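Local coordinates for protein F1 (Vaccinia virus ankara, PDB 4D2M), which binds the BH3 segment of pro-apoptotic Bim and so probably blocks apoptosis of the infected cell, as Bcl-2 relatives do, at residues Val118-Met129 / Met161-Asp171. The protein carries 1 engineered substitution. Numbering follows the deposited sequence.
Sequences VYDFNNEVNTIM and MFTLLSHTICD. Engineered in segment 118-129: F121 (natural residue Ile). Unlike the reference sequence in segment 118-129: M129 (reference Leu).
N122 holds CG trans to its own backbone N (chi1 175°) and T168 sets OG1 opposite its carbonyl carbon (chi1 -51°), turning amide and hydroxyl toward one another in this Bcl-2-like helical bundle, between helix segments 118-129 and 161-169, which run within 13° of parallel. T168 OG1 donates to N122 OD1, though the modelled 2.3 Å is too short to trust; N123 ND2 of the second subunit also bonds that hydroxyl, linking the pair to that subunit. L164 comes from the opposite direction, its CG 3.3 Å from N122 OD1, so leucine carbons line the amide. Toward the start of helix 118-131, V118 CG1 rests on L165 CD2 (3.9 Å) and M161 CG. T168 CG2 presses on N126 CB at 3.6 Å. The engineered F121 brings CE2 to 4.5 Å from L165 CD1 and has V125 CG2 above one face, offset toward the rim. N126 ND2 bonds N126 OD1 of the second subunit; a water donates both to N126 OD1 and to T168 O. D171 OD1 caps F174 N of the next helix while OD2 makes a salt bridge with R138. Beside it the poorly ordered M129, bent at chi3, brings its sulfur SD to 3.3 Å from T168 O.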
loop_
_atom_site.group_PDB
_atom_site.type_symbol
_atom_site.label_atom_id
_atom_site.label_comp_id
_atom_site.label_asym_id
_atom_site.label_seq_id
_atom_site.Cartn_x
_atom_site.Cartn_y
_atom_site.Cartn_z
ATOM N N VAL A 118 -1.846 -11.457 -8.039
ATOM C CA VAL A 118 -0.878 -11.944 -7.066
ATOM C C VAL A 118 -1.594 -12.617 -5.895
ATOM O O VAL A 118 -1.117 -13.619 -5.365
ATOM C CB VAL A 118 0.022 -10.799 -6.548
ATOM C CG1 VAL A 118 0.941 -11.285 -5.430
ATOM C CG2 VAL A 118 0.847 -10.223 -7.690
ATOM N N TYR A 119 -2.739 -12.066 -5.503
ATOM C CA TYR A 119 -3.516 -12.624 -4.398
ATOM C C TYR A 119 -3.849 -14.090 -4.658
ATOM O O TYR A 119 -3.548 -14.960 -3.841
ATOM C CB TYR A 119 -4.812 -11.839 -4.182
ATOM C CG TYR A 119 -4.634 -10.347 -4.006
ATOM C CD1 TYR A 119 -4.107 -9.823 -2.834
ATOM C CD2 TYR A 119 -5.016 -9.461 -5.006
ATOM C CE1 TYR A 119 -3.951 -8.461 -2.667
ATOM C CE2 TYR A 119 -4.864 -8.097 -4.847
ATOM C CZ TYR A 119 -4.332 -7.603 -3.677
ATOM O OH TYR A 119 -4.180 -6.244 -3.515
ATOM N N ASP A 120 -4.466 -14.357 -5.807
ATOM C CA ASP A 120 -4.848 -15.717 -6.174
ATOM C C ASP A 120 -3.628 -16.607 -6.388
ATOM O O ASP A 120 -3.653 -17.784 -6.036
ATOM C CB ASP A 120 -5.710 -15.718 -7.438
ATOM C CG ASP A 120 -7.121 -15.216 -7.186
ATOM O OD1 ASP A 120 -7.656 -15.464 -6.086
ATOM O OD2 ASP A 120 -7.698 -14.580 -8.094
ATOM N N PHE A 121 -2.568 -16.057 -6.972
ATOM C CA PHE A 121 -1.362 -16.845 -7.203
ATOM C C PHE A 121 -0.747 -17.267 -5.874
ATOM O O PHE A 121 -0.314 -18.407 -5.723
ATOM C CB PHE A 121 -0.332 -16.075 -8.034
ATOM C CG PHE A 121 0.935 -16.847 -8.280
ATOM C CD1 PHE A 121 0.921 -17.990 -9.063
ATOM C CD2 PHE A 121 2.132 -16.452 -7.706
ATOM C CE1 PHE A 121 2.080 -18.714 -9.284
ATOM C CE2 PHE A 121 3.294 -17.171 -7.926
ATOM C CZ PHE A 121 3.267 -18.304 -8.712
ATOM N N ASN A 122 -0.714 -16.347 -4.917
ATOM C CA ASN A 122 -0.214 -16.652 -3.582
ATOM C C ASN A 122 -0.910 -17.868 -2.985
ATOM O O ASN A 122 -0.264 -18.752 -2.427
ATOM C CB ASN A 122 -0.398 -15.453 -2.654
ATOM C CG ASN A 122 -0.007 -15.766 -1.221
ATOM O OD1 ASN A 122 1.168 -15.708 -0.858
ATOM N ND2 ASN A 122 -0.993 -16.110 -0.402
ATOM N N ASN A 123 -2.232 -17.907 -3.123
ATOM C CA ASN A 123 -3.039 -18.982 -2.560
ATOM C C ASN A 123 -2.780 -20.321 -3.249
ATOM O O ASN A 123 -2.778 -21.367 -2.600
ATOM C CB ASN A 123 -4.527 -18.621 -2.645
ATOM C CG ASN A 123 -4.890 -17.428 -1.772
ATOM O OD1 ASN A 123 -4.129 -17.039 -0.885
ATOM N ND2 ASN A 123 -6.062 -16.847 -2.017
ATOM N N GLU A 124 -2.560 -20.287 -4.560
ATOM C CA GLU A 124 -2.242 -21.501 -5.307
ATOM C C GLU A 124 -0.858 -22.017 -4.930
ATOM O O GLU A 124 -0.648 -23.222 -4.817
ATOM C CB GLU A 124 -2.315 -21.250 -6.815
ATOM C CG GLU A 124 -3.691 -20.841 -7.320
ATOM C CD GLU A 124 -4.775 -21.854 -6.996
ATOM O OE1 GLU A 124 -4.452 -23.051 -6.844
ATOM O OE2 GLU A 124 -5.952 -21.449 -6.888
ATOM N N VAL A 125 0.085 -21.101 -4.744
ATOM C CA VAL A 125 1.421 -21.464 -4.284
ATOM C C VAL A 125 1.322 -22.115 -2.909
ATOM O O VAL A 125 1.935 -23.154 -2.662
ATOM C CB VAL A 125 2.355 -20.226 -4.232
ATOM C CG1 VAL A 125 3.668 -20.522 -3.497
ATOM C CG2 VAL A 125 2.654 -19.741 -5.636
ATOM N N ASN A 126 0.544 -21.503 -2.022
ATOM C CA ASN A 126 0.341 -22.048 -0.689
ATOM C C ASN A 126 -0.205 -23.470 -0.769
ATOM O O ASN A 126 0.243 -24.359 -0.045
ATOM C CB ASN A 126 -0.606 -21.156 0.118
ATOM C CG ASN A 126 -0.801 -21.647 1.540
ATOM O OD1 ASN A 126 0.096 -21.532 2.376
ATOM N ND2 ASN A 126 -1.983 -22.184 1.828
ATOM N N THR A 127 -1.154 -23.680 -1.676
ATOM C CA THR A 127 -1.779 -24.986 -1.861
ATOM C C THR A 127 -0.761 -26.032 -2.319
ATOM O O THR A 127 -0.726 -27.142 -1.790
ATOM C CB THR A 127 -2.934 -24.907 -2.885
ATOM O OG1 THR A 127 -3.977 -24.071 -2.368
ATOM C CG2 THR A 127 -3.511 -26.286 -3.181
ATOM N N ILE A 128 0.065 -25.670 -3.297
ATOM C CA ILE A 128 1.059 -26.588 -3.857
ATOM C C ILE A 128 2.063 -27.039 -2.801
ATOM O O ILE A 128 2.425 -28.213 -2.739
ATOM C CB ILE A 128 1.818 -25.928 -5.037
ATOM C CG1 ILE A 128 0.916 -25.862 -6.276
ATOM C CG2 ILE A 128 3.131 -26.668 -5.349
ATOM C CD1 ILE A 128 1.029 -27.048 -7.227
ATOM N N MET A 129 2.504 -26.104 -1.969
ATOM C CA MET A 129 3.550 -26.387 -0.991
ATOM C C MET A 129 3.071 -27.292 0.136
ATOM O O MET A 129 3.871 -27.977 0.772
ATOM C CB MET A 129 4.082 -25.083 -0.402
ATOM C CG MET A 129 5.007 -24.314 -1.330
ATOM S SD MET A 129 5.429 -22.690 -0.677
ATOM C CE MET A 129 6.015 -23.134 0.959
ATOM N N MET A 161 4.383 -7.702 -3.242
ATOM C CA MET A 161 4.427 -9.068 -3.748
ATOM C C MET A 161 5.518 -9.868 -3.047
ATOM O O MET A 161 5.291 -11.001 -2.623
ATOM C CB MET A 161 4.663 -9.070 -5.262
ATOM C CG MET A 161 4.844 -10.457 -5.871
ATOM S SD MET A 161 5.137 -10.394 -7.649
ATOM C CE MET A 161 6.715 -9.546 -7.717
ATOM N N PHE A 162 6.704 -9.275 -2.939
ATOM C CA PHE A 162 7.827 -9.919 -2.261
ATOM C C PHE A 162 7.459 -10.282 -0.826
ATOM O O PHE A 162 7.697 -11.402 -0.377
ATOM C CB PHE A 162 9.060 -9.007 -2.256
ATOM C CG PHE A 162 9.686 -8.800 -3.613
ATOM C CD1 PHE A 162 9.363 -9.612 -4.689
ATOM C CD2 PHE A 162 10.616 -7.789 -3.804
ATOM C CE1 PHE A 162 9.954 -9.417 -5.929
ATOM C CE2 PHE A 162 11.208 -7.591 -5.038
ATOM C CZ PHE A 162 10.878 -8.404 -6.100
ATOM N N THR A 163 6.869 -9.327 -0.116
ATOM C CA THR A 163 6.548 -9.506 1.294
ATOM C C THR A 163 5.558 -10.650 1.478
ATOM O O THR A 163 5.804 -11.572 2.254
ATOM C CB THR A 163 5.978 -8.211 1.895
ATOM O OG1 THR A 163 6.934 -7.156 1.723
ATOM C CG2 THR A 163 5.675 -8.378 3.380
ATOM N N LEU A 164 4.453 -10.599 0.742
ATOM C CA LEU A 164 3.434 -11.638 0.813
ATOM C C LEU A 164 3.999 -13.017 0.477
ATOM O O LEU A 164 3.885 -13.951 1.270
ATOM C CB LEU A 164 2.276 -11.306 -0.132
ATOM C CG LEU A 164 1.229 -12.398 -0.356
ATOM C CD1 LEU A 164 0.677 -12.913 0.963
ATOM C CD2 LEU A 164 0.099 -11.873 -1.236
ATOM N N LEU A 165 4.611 -13.146 -0.694
ATOM C CA LEU A 165 5.046 -14.455 -1.167
ATOM C C LEU A 165 6.163 -15.041 -0.306
ATOM O O LEU A 165 6.275 -16.259 -0.185
ATOM C CB LEU A 165 5.498 -14.372 -2.626
ATOM C CG LEU A 165 4.420 -14.689 -3.668
ATOM C CD1 LEU A 165 4.038 -16.168 -3.627
ATOM C CD2 LEU A 165 3.188 -13.808 -3.491
ATOM N N SER A 166 6.973 -14.180 0.304
ATOM C CA SER A 166 8.049 -14.639 1.180
ATOM C C SER A 166 7.489 -15.388 2.390
ATOM O O SER A 166 8.035 -16.412 2.803
ATOM C CB SER A 166 8.911 -13.463 1.640
ATOM O OG SER A 166 8.133 -12.492 2.317
ATOM N N HIS A 167 6.405 -14.870 2.959
ATOM C CA HIS A 167 5.703 -15.569 4.032
ATOM C C HIS A 167 5.247 -16.941 3.557
ATOM O O HIS A 167 5.501 -17.952 4.209
ATOM C CB HIS A 167 4.492 -14.765 4.513
ATOM C CG HIS A 167 4.832 -13.676 5.482
ATOM N ND1 HIS A 167 4.866 -13.877 6.844
ATOM C CD2 HIS A 167 5.143 -12.373 5.286
ATOM C CE1 HIS A 167 5.187 -12.747 7.447
ATOM N NE2 HIS A 167 5.361 -11.818 6.524
ATOM N N THR A 168 4.575 -16.960 2.409
ATOM C CA THR A 168 4.006 -18.184 1.861
ATOM C C THR A 168 5.072 -19.220 1.506
ATOM O O THR A 168 4.870 -20.414 1.714
ATOM C CB THR A 168 3.171 -17.888 0.602
ATOM O OG1 THR A 168 2.231 -16.843 0.883
ATOM C CG2 THR A 168 2.421 -19.136 0.141
ATOM N N ILE A 169 6.198 -18.765 0.963
ATOM C CA ILE A 169 7.257 -19.675 0.531
ATOM C C ILE A 169 8.041 -20.224 1.719
ATOM O O ILE A 169 8.432 -21.389 1.728
ATOM C CB ILE A 169 8.232 -18.980 -0.444
ATOM C CG1 ILE A 169 7.517 -18.642 -1.752
ATOM C CG2 ILE A 169 9.436 -19.874 -0.754
ATOM C CD1 ILE A 169 8.242 -17.626 -2.604
ATOM N N CYS A 170 8.274 -19.384 2.721
ATOM C CA CYS A 170 9.072 -19.791 3.870
ATOM C C CYS A 170 8.234 -20.541 4.896
ATOM O O CYS A 170 8.036 -20.068 6.014
ATOM C CB CYS A 170 9.728 -18.575 4.520
ATOM S SG CYS A 170 10.928 -17.757 3.458
ATOM N N ASP A 171 7.738 -21.711 4.506
ATOM C CA ASP A 171 7.038 -22.581 5.441
ATOM C C ASP A 171 8.073 -23.363 6.238
ATOM O O ASP A 171 9.269 -23.276 5.956
ATOM C CB ASP A 171 6.076 -23.520 4.706
ATOM C CG ASP A 171 6.779 -24.428 3.712
ATOM O OD1 ASP A 171 7.984 -24.223 3.447
ATOM O OD2 ASP A 171 6.116 -25.344 3.180
HETATM O O HOH W 1 2.887 -21.620 2.782
#